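Local coordinates for putative protein (Aquifex aeolicus, PDB 1T6T), which is of unknown function but contains a Toprim domain of the RNase M5-like kind and may therefore act on nucleic acids, as its relatives do, at residues Pro5-Trp11 with Phe100-Trp104; Val23-Lys29 with Asn42-Ser47; Val65-Leu71 with Leu92-Arg98. All blocks are in the same frame, centred on the assembly; numbering follows the deposited sequence.

Contact 1: residues Pro5-Trp11 with Phe100-Trp104; sequences PRNLSEW and FLKKW
E10 OE1 is gripped twice by R6, the residue whose carbonyl oxygen, R6 O, lies 4.0 Å from W104 CZ2 across the contact. The bond from R6 N to E10 OE1 is 2.6 Å long, and R6 NE reaches the same oxygen. R6 NH2 takes E10 OE2 at 2.8 Å, so the guanidinium holds the carboxylate side-on, with both acceptors close to its own plane. One residue on, N7 OD1 accepts from E10 N at 2.8 Å and caps the helix.

The apolar interface lies beside this capped helix start. P5 CD sits over one face of the F100 ring, 25° off the normal and 3.9 Å from its centroid, a CH-pi contact. With CG anti to the backbone N (chi1 -179°), the indole of W11 swings toward L101, whose CD2 lies over a face of it, 3.5 Å from W11 CE2. W104 comes in differently: the edge of its six-membered ring points at the W11 five-membered ring, with planes at 78° and centroids 5.8 Å apart, an offset edge-to-face pair. W104 CH2 also comes 3.3 Å from N7 O, a carbonyl that already accepts W11 N within the helix. W11 NE1 is satisfied by F97 O, outside the two segments.

The geometry is that of an N-capped helix start, with N7 in the N-cap position of helix 8-18, packed through an aromatic cluster against the type I turn L101-W104 at the C-terminal end of helix 96-101.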
loop_
_atom_site.group_PDB
_atom_site.type_symbol
_atom_site.label_atom_id
_atom_site.label_comp_id
_atom_site.label_asym_id
_atom_site.label_seq_id
_atom_site.Cartn_x
_atom_site.Cartn_y
_atom_site.Cartn_z
ATOM N N PRO B 5 9.469 -26.925 2.686
ATOM C CA PRO B 5 8.388 -27.192 1.730
ATOM C C PRO B 5 8.929 -27.508 0.337
ATOM O O PRO B 5 9.843 -26.842 -0.141
ATOM C CB PRO B 5 7.584 -25.894 1.748
ATOM C CG PRO B 5 7.808 -25.379 3.128
ATOM C CD PRO B 5 9.285 -25.608 3.317
ATOM N N ARG B 6 8.358 -28.515 -0.313
ATOM C CA ARG B 6 8.799 -28.901 -1.648
ATOM C C ARG B 6 7.988 -28.200 -2.736
ATOM O O ARG B 6 8.439 -28.067 -3.874
ATOM C CB ARG B 6 8.701 -30.418 -1.809
ATOM C CG ARG B 6 9.630 -31.186 -0.877
ATOM C CD ARG B 6 9.400 -32.685 -0.961
ATOM N NE ARG B 6 8.052 -33.051 -0.536
ATOM C CZ ARG B 6 7.609 -34.299 -0.442
ATOM N NH1 ARG B 6 8.410 -35.313 -0.745
ATOM N NH2 ARG B 6 6.367 -34.534 -0.041
ATOM N N ASN B 7 6.789 -27.752 -2.380
ATOM C CA ASN B 7 5.920 -27.059 -3.322
ATOM C C ASN B 7 5.056 -26.030 -2.599
ATOM O O ASN B 7 5.124 -25.903 -1.374
ATOM C CB ASN B 7 5.035 -28.063 -4.065
ATOM C CG ASN B 7 4.339 -29.029 -3.132
ATOM O OD1 ASN B 7 3.576 -28.624 -2.256
ATOM N ND2 ASN B 7 4.601 -30.318 -3.313
ATOM N N LEU B 8 4.249 -25.297 -3.361
ATOM C CA LEU B 8 3.382 -24.272 -2.793
ATOM C C LEU B 8 2.375 -24.882 -1.827
ATOM O O LEU B 8 2.054 -24.291 -0.795
ATOM C CB LEU B 8 2.644 -23.526 -3.907
ATOM C CG LEU B 8 1.819 -22.303 -3.495
ATOM C CD1 LEU B 8 2.739 -21.223 -2.928
ATOM C CD2 LEU B 8 1.062 -21.769 -4.702
ATOM N N SER B 9 1.880 -26.068 -2.163
ATOM C CA SER B 9 0.913 -26.754 -1.317
ATOM C C SER B 9 1.478 -27.008 0.078
ATOM O O SER B 9 0.806 -26.758 1.080
ATOM C CB SER B 9 0.502 -28.085 -1.953
ATOM O OG SER B 9 -0.322 -28.829 -1.073
ATOM N N GLU B 10 2.710 -27.505 0.143
ATOM C CA GLU B 10 3.333 -27.777 1.433
ATOM C C GLU B 10 3.668 -26.474 2.152
ATOM O O GLU B 10 3.647 -26.411 3.379
ATOM C CB GLU B 10 4.604 -28.612 1.253
ATOM C CG GLU B 10 4.374 -29.953 0.564
ATOM C CD GLU B 10 5.573 -30.881 0.666
ATOM O OE1 GLU B 10 6.715 -30.409 0.485
ATOM O OE2 GLU B 10 5.371 -32.088 0.920
ATOM N N TRP B 11 3.979 -25.437 1.377
ATOM C CA TRP B 11 4.308 -24.123 1.931
ATOM C C TRP B 11 3.067 -23.580 2.646
ATOM O O TRP B 11 3.143 -23.067 3.764
ATOM C CB TRP B 11 4.723 -23.181 0.796
ATOM C CG TRP B 11 5.105 -21.798 1.228
ATOM C CD1 TRP B 11 6.339 -21.371 1.635
ATOM C CD2 TRP B 11 4.249 -20.655 1.270
ATOM N NE1 TRP B 11 6.303 -20.024 1.922
ATOM C CE2 TRP B 11 5.031 -19.560 1.706
ATOM C CE3 TRP B 11 2.896 -20.445 0.980
ATOM C CZ2 TRP B 11 4.503 -18.275 1.857
ATOM C CZ3 TRP B 11 2.369 -19.164 1.133
ATOM C CH2 TRP B 11 3.176 -18.097 1.566
ATOM N N PHE B 100 11.225 -17.990 1.306
ATOM C CA PHE B 100 11.094 -19.260 0.608
ATOM C C PHE B 100 10.468 -19.064 -0.775
ATOM O O PHE B 100 10.850 -19.729 -1.739
ATOM C CB PHE B 100 10.245 -20.234 1.423
ATOM C CG PHE B 100 10.592 -21.675 1.184
ATOM C CD1 PHE B 100 11.693 -22.249 1.813
ATOM C CD2 PHE B 100 9.844 -22.449 0.301
ATOM C CE1 PHE B 100 12.048 -23.578 1.564
ATOM C CE2 PHE B 100 10.191 -23.776 0.046
ATOM C CZ PHE B 100 11.295 -24.340 0.678
ATOM N N LEU B 101 9.515 -18.141 -0.872
ATOM C CA LEU B 101 8.841 -17.872 -2.138
ATOM C C LEU B 101 9.775 -17.299 -3.200
ATOM O O LEU B 101 9.478 -17.363 -4.395
ATOM C CB LEU B 101 7.669 -16.905 -1.925
ATOM C CG LEU B 101 6.513 -17.369 -1.030
ATOM C CD1 LEU B 101 5.464 -16.266 -0.937
ATOM C CD2 LEU B 101 5.902 -18.641 -1.594
ATOM N N LYS B 102 10.899 -16.739 -2.769
ATOM C CA LYS B 102 11.851 -16.149 -3.701
ATOM C C LYS B 102 12.427 -17.163 -4.687
ATOM O O LYS B 102 12.957 -16.783 -5.732
ATOM C CB LYS B 102 12.984 -15.470 -2.931
ATOM C CG LYS B 102 12.526 -14.274 -2.109
ATOM C CD LYS B 102 13.669 -13.684 -1.298
ATOM C CE LYS B 102 13.224 -12.439 -0.554
ATOM N NZ LYS B 102 14.324 -11.874 0.274
ATOM N N LYS B 103 12.312 -18.448 -4.364
ATOM C CA LYS B 103 12.835 -19.495 -5.234
ATOM C C LYS B 103 11.814 -19.951 -6.270
ATOM O O LYS B 103 12.155 -20.676 -7.204
ATOM C CB LYS B 103 13.294 -20.699 -4.407
ATOM C CG LYS B 103 12.160 -21.486 -3.759
ATOM C CD LYS B 103 12.690 -22.637 -2.909
ATOM C CE LYS B 103 13.480 -22.129 -1.709
ATOM N NZ LYS B 103 14.092 -23.241 -0.930
ATOM N N TRP B 104 10.563 -19.528 -6.112
ATOM C CA TRP B 104 9.518 -19.918 -7.050
ATOM C C TRP B 104 9.026 -18.748 -7.887
ATOM O O TRP B 104 9.358 -17.595 -7.619
ATOM C CB TRP B 104 8.338 -20.559 -6.312
ATOM C CG TRP B 104 8.711 -21.809 -5.568
ATOM C CD1 TRP B 104 9.640 -22.740 -5.942
ATOM C CD2 TRP B 104 8.148 -22.277 -4.337
ATOM N NE1 TRP B 104 9.692 -23.757 -5.018
ATOM C CE2 TRP B 104 8.786 -23.500 -4.024
ATOM C CE3 TRP B 104 7.165 -21.784 -3.468
ATOM C CZ2 TRP B 104 8.471 -24.238 -2.876
ATOM C CZ3 TRP B 104 6.853 -22.518 -2.327
ATOM C CH2 TRP B 104 7.506 -23.733 -2.042
#

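Contact 2: residues Val23-Lys29 with Asn42-Ser47; sequences VILVEGK and NVIDLS
V23 meets N42 at the start of the pairing: its CG2 lies 3.6 Å from N42 OD1, the two side chains crossing at about a right angle, while N42 ND2 is bonded to S19 O. At I24 the ladder begins. I24 N donates to N42 O at 3.0 Å, and I24 O accepts from I44 N at 2.8 Å. L25 runs alongside I44 on the opposite face of the sheet from I24, CD2 touching I44 CB at 3.7 Å. V26 continues the ladder with bonds to I44 O and from L46 N, and its side chain crosses that of V43, with V26 CG2 3.7 Å from V43 CG1; these two valines share their face with I24 and D45.

Past the strand, E27 O accepts from S47 N at 2.9 Å. The E27 side chain first leads away from the other segment, but a bend at chi2 (-56°) brings OE1 back to within 3.8 Å of S47 CB. S47 OG itself is hydrogen-bonded to Y51 of the second subunit. G28 occupies the N-cap position of helix 29-36, its carbonyl packed on D45 CB. K29 CB approaches D45 OD2, yet K29 NZ stays 6.9 Å from that oxygen; the salt bridge of D45 is with K49.

The parallel bridges I24-V43, L25-I44 and V26-D45, with strand directions 25° apart and helix 29-36 between them in sequence, make this a beta-alpha-beta unit. E27 and G28, directly after its first strand, match the conserved glutamate motif of Toprim domains, consistent with a place at the active site of that fold.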
loop_
_atom_site.group_PDB
_atom_site.type_symbol
_atom_site.label_atom_id
_atom_site.label_comp_id
_atom_site.label_asym_id
_atom_site.label_seq_id
_atom_site.Cartn_x
_atom_site.Cartn_y
_atom_site.Cartn_z
ATOM N N VAL B 23 1.157 -14.106 13.954
ATOM C CA VAL B 23 0.254 -13.368 13.083
ATOM C C VAL B 23 0.944 -13.088 11.756
ATOM O O VAL B 23 2.140 -12.802 11.708
ATOM C CB VAL B 23 -0.164 -12.016 13.705
ATOM C CG1 VAL B 23 -1.131 -11.293 12.776
ATOM C CG2 VAL B 23 -0.821 -12.242 15.047
ATOM N N ILE B 24 0.180 -13.181 10.677
ATOM C CA ILE B 24 0.700 -12.927 9.343
ATOM C C ILE B 24 0.327 -11.509 8.938
ATOM O O ILE B 24 -0.816 -11.083 9.132
ATOM C CB ILE B 24 0.082 -13.909 8.321
ATOM C CG1 ILE B 24 0.528 -15.337 8.647
ATOM C CG2 ILE B 24 0.466 -13.495 6.896
ATOM C CD1 ILE B 24 -0.246 -16.415 7.911
ATOM N N LEU B 25 1.289 -10.783 8.378
ATOM C CA LEU B 25 1.041 -9.418 7.924
ATOM C C LEU B 25 1.150 -9.351 6.407
ATOM O O LEU B 25 2.137 -9.809 5.824
ATOM C CB LEU B 25 2.050 -8.441 8.537
ATOM C CG LEU B 25 2.133 -8.322 10.058
ATOM C CD1 LEU B 25 3.033 -7.138 10.412
ATOM C CD2 LEU B 25 0.749 -8.120 10.654
ATOM N N VAL B 26 0.124 -8.796 5.772
ATOM C CA VAL B 26 0.113 -8.638 4.324
ATOM C C VAL B 26 -0.260 -7.198 4.031
ATOM O O VAL B 26 -0.656 -6.454 4.925
ATOM C CB VAL B 26 -0.903 -9.594 3.619
ATOM C CG1 VAL B 26 -0.521 -11.048 3.884
ATOM C CG2 VAL B 26 -2.325 -9.307 4.089
ATOM N N GLU B 27 -0.141 -6.809 2.772
ATOM C CA GLU B 27 -0.440 -5.444 2.387
ATOM C C GLU B 27 -1.920 -5.172 2.175
ATOM O O GLU B 27 -2.466 -4.228 2.738
ATOM C CB GLU B 27 0.314 -5.104 1.101
ATOM C CG GLU B 27 0.856 -3.689 1.046
ATOM C CD GLU B 27 -0.210 -2.640 1.251
ATOM O OE1 GLU B 27 -1.118 -2.532 0.396
ATOM O OE2 GLU B 27 -0.137 -1.927 2.273
ATOM N N GLY B 28 -2.570 -6.002 1.367
ATOM C CA GLY B 28 -3.969 -5.755 1.063
ATOM C C GLY B 28 -5.046 -6.727 1.485
ATOM O O GLY B 28 -4.793 -7.876 1.852
ATOM N N LYS B 29 -6.280 -6.239 1.413
ATOM C CA LYS B 29 -7.444 -7.027 1.782
ATOM C C LYS B 29 -7.569 -8.250 0.878
ATOM O O LYS B 29 -8.035 -9.298 1.312
ATOM C CB LYS B 29 -8.701 -6.158 1.695
ATOM C CG LYS B 29 -9.937 -6.783 2.315
ATOM C CD LYS B 29 -11.091 -5.787 2.387
ATOM C CE LYS B 29 -11.502 -5.301 1.005
ATOM N NZ LYS B 29 -12.643 -4.343 1.072
ATOM N N ASN B 42 -5.499 -15.911 10.637
ATOM C CA ASN B 42 -4.777 -15.006 11.528
ATOM C C ASN B 42 -3.892 -14.092 10.692
ATOM O O ASN B 42 -2.666 -14.195 10.706
ATOM C CB ASN B 42 -3.953 -15.825 12.530
ATOM C CG ASN B 42 -3.374 -14.978 13.649
ATOM O OD1 ASN B 42 -3.850 -13.874 13.922
ATOM N ND2 ASN B 42 -2.350 -15.501 14.315
ATOM N N VAL B 43 -4.543 -13.173 9.982
ATOM C CA VAL B 43 -3.863 -12.256 9.077
ATOM C C VAL B 43 -4.319 -10.816 9.268
ATOM O O VAL B 43 -5.498 -10.556 9.497
ATOM C CB VAL B 43 -4.152 -12.651 7.603
ATOM C CG1 VAL B 43 -3.385 -11.737 6.649
ATOM C CG2 VAL B 43 -3.779 -14.105 7.365
ATOM N N ILE B 44 -3.376 -9.887 9.183
ATOM C CA ILE B 44 -3.693 -8.468 9.293
ATOM C C ILE B 44 -3.249 -7.804 8.001
ATOM O O ILE B 44 -2.116 -8.005 7.556
ATOM C CB ILE B 44 -2.937 -7.775 10.455
ATOM C CG1 ILE B 44 -3.429 -8.311 11.801
ATOM C CG2 ILE B 44 -3.149 -6.253 10.381
ATOM C CD1 ILE B 44 -2.696 -7.713 12.986
ATOM N N ASP B 45 -4.142 -7.035 7.391
ATOM C CA ASP B 45 -3.796 -6.318 6.166
ATOM C C ASP B 45 -3.429 -4.888 6.555
ATOM O O ASP B 45 -4.159 -4.228 7.297
ATOM C CB ASP B 45 -4.956 -6.363 5.157
ATOM C CG ASP B 45 -6.283 -5.902 5.743
ATOM O OD1 ASP B 45 -6.574 -6.194 6.921
ATOM O OD2 ASP B 45 -7.053 -5.260 5.000
ATOM N N LEU B 46 -2.284 -4.425 6.061
ATOM C CA LEU B 46 -1.758 -3.104 6.389
ATOM C C LEU B 46 -2.446 -1.890 5.759
ATOM O O LEU B 46 -2.579 -0.851 6.403
ATOM C CB LEU B 46 -0.261 -3.071 6.056
ATOM C CG LEU B 46 0.592 -1.919 6.588
ATOM C CD1 LEU B 46 0.615 -1.944 8.113
ATOM C CD2 LEU B 46 2.005 -2.051 6.036
ATOM N N SER B 47 -2.873 -2.000 4.507
ATOM C CA SER B 47 -3.514 -0.859 3.859
ATOM C C SER B 47 -4.694 -0.361 4.682
ATOM O O SER B 47 -5.539 -1.145 5.114
ATOM C CB SER B 47 -3.984 -1.228 2.450
ATOM O OG SER B 47 -4.527 -0.089 1.797
#

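Contact 3: residues Val65-Leu71 with Leu92-Arg98; sequences VILLFDL and LVDENFR
R98 has CG anti to the backbone N (chi1 -179°) and runs extended to NE, after which chi4 of -87° turns the guanidinium so that its edge faces the backbone of F69 and D70. R98 NE donates to F69 O at 2.8 Å, striking it from above the carbonyl plane, and R98 NH2 donates to D70 O at 2.9 Å. Over one guanidinium face lies L71 CD2, 3.6 Å from R98 CZ. A leucine in place of R98 would probably leave these two carbonyls without their donors, E76 without its salt-bridge partner and the 69-71 segment freer to move.

Upstream, V65 and I66 pair in parallel with V93 and D94. D94 N donates to V65 O at 2.8 Å and L67 N to D94 O at 3.1 Å, while L67 CD1 presses on V93 CG1 at 3.4 Å, tighter than usual packing. Where the strands part, a water donates to L67 O and D94 O and accepts from R98 N.

Water and arginine thus replace the sheet ladder beyond L67. R98 binds main-chain oxygens, while the D70 carboxylate bonds H108 and I109, and D70 probably corresponds to the first aspartate of the Toprim DxD motif.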
loop_
_atom_site.group_PDB
_atom_site.type_symbol
_atom_site.label_atom_id
_atom_site.label_comp_id
_atom_site.label_asym_id
_atom_site.label_seq_id
_atom_site.Cartn_x
_atom_site.Cartn_y
_atom_site.Cartn_z
ATOM N N VAL B 65 5.624 -12.333 14.465
ATOM C CA VAL B 65 4.919 -11.872 13.283
ATOM C C VAL B 65 5.562 -12.415 12.012
ATOM O O VAL B 65 6.776 -12.332 11.829
ATOM C CB VAL B 65 4.915 -10.331 13.195
ATOM C CG1 VAL B 65 4.248 -9.892 11.906
ATOM C CG2 VAL B 65 4.197 -9.739 14.393
ATOM N N ILE B 66 4.738 -12.977 11.136
ATOM C CA ILE B 66 5.216 -13.498 9.867
ATOM C C ILE B 66 4.974 -12.421 8.807
ATOM O O ILE B 66 3.831 -12.040 8.556
ATOM C CB ILE B 66 4.453 -14.779 9.478
ATOM C CG1 ILE B 66 4.754 -15.893 10.492
ATOM C CG2 ILE B 66 4.838 -15.204 8.068
ATOM C CD1 ILE B 66 3.875 -17.119 10.337
ATOM N N LEU B 67 6.043 -11.916 8.201
ATOM C CA LEU B 67 5.904 -10.886 7.172
ATOM C C LEU B 67 5.677 -11.538 5.816
ATOM O O LEU B 67 6.472 -12.372 5.381
ATOM C CB LEU B 67 7.159 -10.008 7.116
ATOM C CG LEU B 67 7.511 -9.247 8.392
ATOM C CD1 LEU B 67 8.715 -8.360 8.128
ATOM C CD2 LEU B 67 6.316 -8.411 8.850
ATOM N N LEU B 68 4.580 -11.175 5.161
ATOM C CA LEU B 68 4.263 -11.735 3.851
ATOM C C LEU B 68 3.883 -10.680 2.833
ATOM O O LEU B 68 2.790 -10.714 2.280
ATOM C CB LEU B 68 3.117 -12.743 3.939
ATOM C CG LEU B 68 3.427 -14.234 4.053
ATOM C CD1 LEU B 68 2.152 -15.009 3.739
ATOM C CD2 LEU B 68 4.537 -14.630 3.081
ATOM N N PHE B 69 4.784 -9.740 2.586
ATOM C CA PHE B 69 4.522 -8.701 1.603
ATOM C C PHE B 69 4.999 -9.189 0.243
ATOM O O PHE B 69 5.846 -10.082 0.159
ATOM C CB PHE B 69 5.235 -7.420 2.017
ATOM C CG PHE B 69 4.731 -6.865 3.307
ATOM C CD1 PHE B 69 3.468 -6.285 3.378
ATOM C CD2 PHE B 69 5.485 -6.978 4.469
ATOM C CE1 PHE B 69 2.961 -5.831 4.591
ATOM C CE2 PHE B 69 4.986 -6.525 5.688
ATOM C CZ PHE B 69 3.723 -5.952 5.749
ATOM N N ASP B 70 4.443 -8.620 -0.821
ATOM C CA ASP B 70 4.818 -9.028 -2.167
ATOM C C ASP B 70 6.315 -8.892 -2.400
ATOM O O ASP B 70 6.996 -8.147 -1.701
ATOM C CB ASP B 70 4.041 -8.221 -3.207
ATOM C CG ASP B 70 2.539 -8.428 -3.093
ATOM O OD1 ASP B 70 2.120 -9.468 -2.543
ATOM O OD2 ASP B 70 1.778 -7.558 -3.563
ATOM N N LEU B 71 6.815 -9.625 -3.388
ATOM C CA LEU B 71 8.234 -9.626 -3.700
ATOM C C LEU B 71 8.661 -8.576 -4.716
ATOM O O LEU B 71 9.737 -8.678 -5.293
ATOM C CB LEU B 71 8.659 -11.018 -4.182
ATOM C CG LEU B 71 8.551 -12.133 -3.136
ATOM C CD1 LEU B 71 8.935 -13.463 -3.752
ATOM C CD2 LEU B 71 9.459 -11.817 -1.959
ATOM N N LEU B 92 9.206 -10.608 17.468
ATOM C CA LEU B 92 10.085 -11.513 16.741
ATOM C C LEU B 92 9.533 -11.507 15.316
ATOM O O LEU B 92 8.344 -11.742 15.107
ATOM C CB LEU B 92 10.014 -12.923 17.330
ATOM C CG LEU B 92 10.566 -13.041 18.753
ATOM C CD1 LEU B 92 10.335 -14.445 19.293
ATOM C CD2 LEU B 92 12.049 -12.703 18.740
ATOM N N VAL B 93 10.392 -11.221 14.346
ATOM C CA VAL B 93 9.979 -11.153 12.949
ATOM C C VAL B 93 10.410 -12.386 12.156
ATOM O O VAL B 93 11.587 -12.737 12.125
ATOM C CB VAL B 93 10.564 -9.881 12.283
ATOM C CG1 VAL B 93 10.197 -9.833 10.810
ATOM C CG2 VAL B 93 10.042 -8.644 13.002
ATOM N N ASP B 94 9.444 -13.040 11.518
ATOM C CA ASP B 94 9.713 -14.234 10.725
ATOM C C ASP B 94 9.643 -13.904 9.235
ATOM O O ASP B 94 8.587 -13.535 8.724
ATOM C CB ASP B 94 8.683 -15.319 11.053
ATOM C CG ASP B 94 8.988 -16.643 10.379
ATOM O OD1 ASP B 94 9.802 -16.669 9.433
ATOM O OD2 ASP B 94 8.399 -17.664 10.793
ATOM N N GLU B 95 10.772 -14.034 8.544
ATOM C CA GLU B 95 10.830 -13.767 7.107
ATOM C C GLU B 95 11.041 -15.058 6.325
ATOM O O GLU B 95 11.121 -15.039 5.099
ATOM C CB GLU B 95 11.981 -12.808 6.781
ATOM C CG GLU B 95 11.759 -11.373 7.203
ATOM C CD GLU B 95 12.889 -10.472 6.748
ATOM O OE1 GLU B 95 13.985 -10.528 7.349
ATOM O OE2 GLU B 95 12.684 -9.716 5.776
ATOM N N ASN B 96 11.134 -16.178 7.033
ATOM C CA ASN B 96 11.362 -17.460 6.377
ATOM C C ASN B 96 10.339 -17.828 5.312
ATOM O O ASN B 96 10.702 -18.348 4.264
ATOM C CB ASN B 96 11.442 -18.588 7.408
ATOM C CG ASN B 96 12.613 -18.426 8.357
ATOM O OD1 ASN B 96 13.707 -18.042 7.949
ATOM N ND2 ASN B 96 12.391 -18.729 9.628
ATOM N N PHE B 97 9.063 -17.572 5.569
ATOM C CA PHE B 97 8.038 -17.919 4.594
ATOM C C PHE B 97 8.138 -17.076 3.338
ATOM O O PHE B 97 8.028 -17.592 2.222
ATOM C CB PHE B 97 6.651 -17.794 5.225
ATOM C CG PHE B 97 6.322 -18.918 6.161
ATOM C CD1 PHE B 97 5.890 -20.145 5.668
ATOM C CD2 PHE B 97 6.483 -18.764 7.533
ATOM C CE1 PHE B 97 5.622 -21.209 6.533
ATOM C CE2 PHE B 97 6.219 -19.819 8.407
ATOM C CZ PHE B 97 5.788 -21.043 7.903
ATOM N N ARG B 98 8.349 -15.780 3.519
ATOM C CA ARG B 98 8.475 -14.880 2.386
ATOM C C ARG B 98 9.743 -15.211 1.601
ATOM O O ARG B 98 9.724 -15.261 0.373
ATOM C CB ARG B 98 8.524 -13.426 2.869
ATOM C CG ARG B 98 8.620 -12.405 1.742
ATOM C CD ARG B 98 8.403 -10.993 2.268
ATOM N NE ARG B 98 8.423 -9.988 1.205
ATOM C CZ ARG B 98 9.520 -9.391 0.753
ATOM N NH1 ARG B 98 10.702 -9.692 1.271
ATOM N NH2 ARG B 98 9.434 -8.484 -0.211
HETATM O O HOH W 1 7.776 -14.587 6.272
#

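Overall arrangement
Contacts 2 and 3 share one parallel sheet, ordered 43-45, 23-26, 64-67, 92-94, and their centres are 11 Å apart. Strands 23-26 and 64-67 are neighbours in it, joined by V23 O to I66 N and L25 N to I66 O, so the two contacts supply its outer pairings. Along the chain contact 2 comes before contact 3, and both lie between the segments of contact 1. The centre of contact 1 is about 20 Å from that of contact 2. It is about 13 Å from that of contact 3, with which contact 1 shares helix 96-101; W11 packing on L68 ties helix 8-18 to the Toprim core, whose E27 and F69 regions pack together.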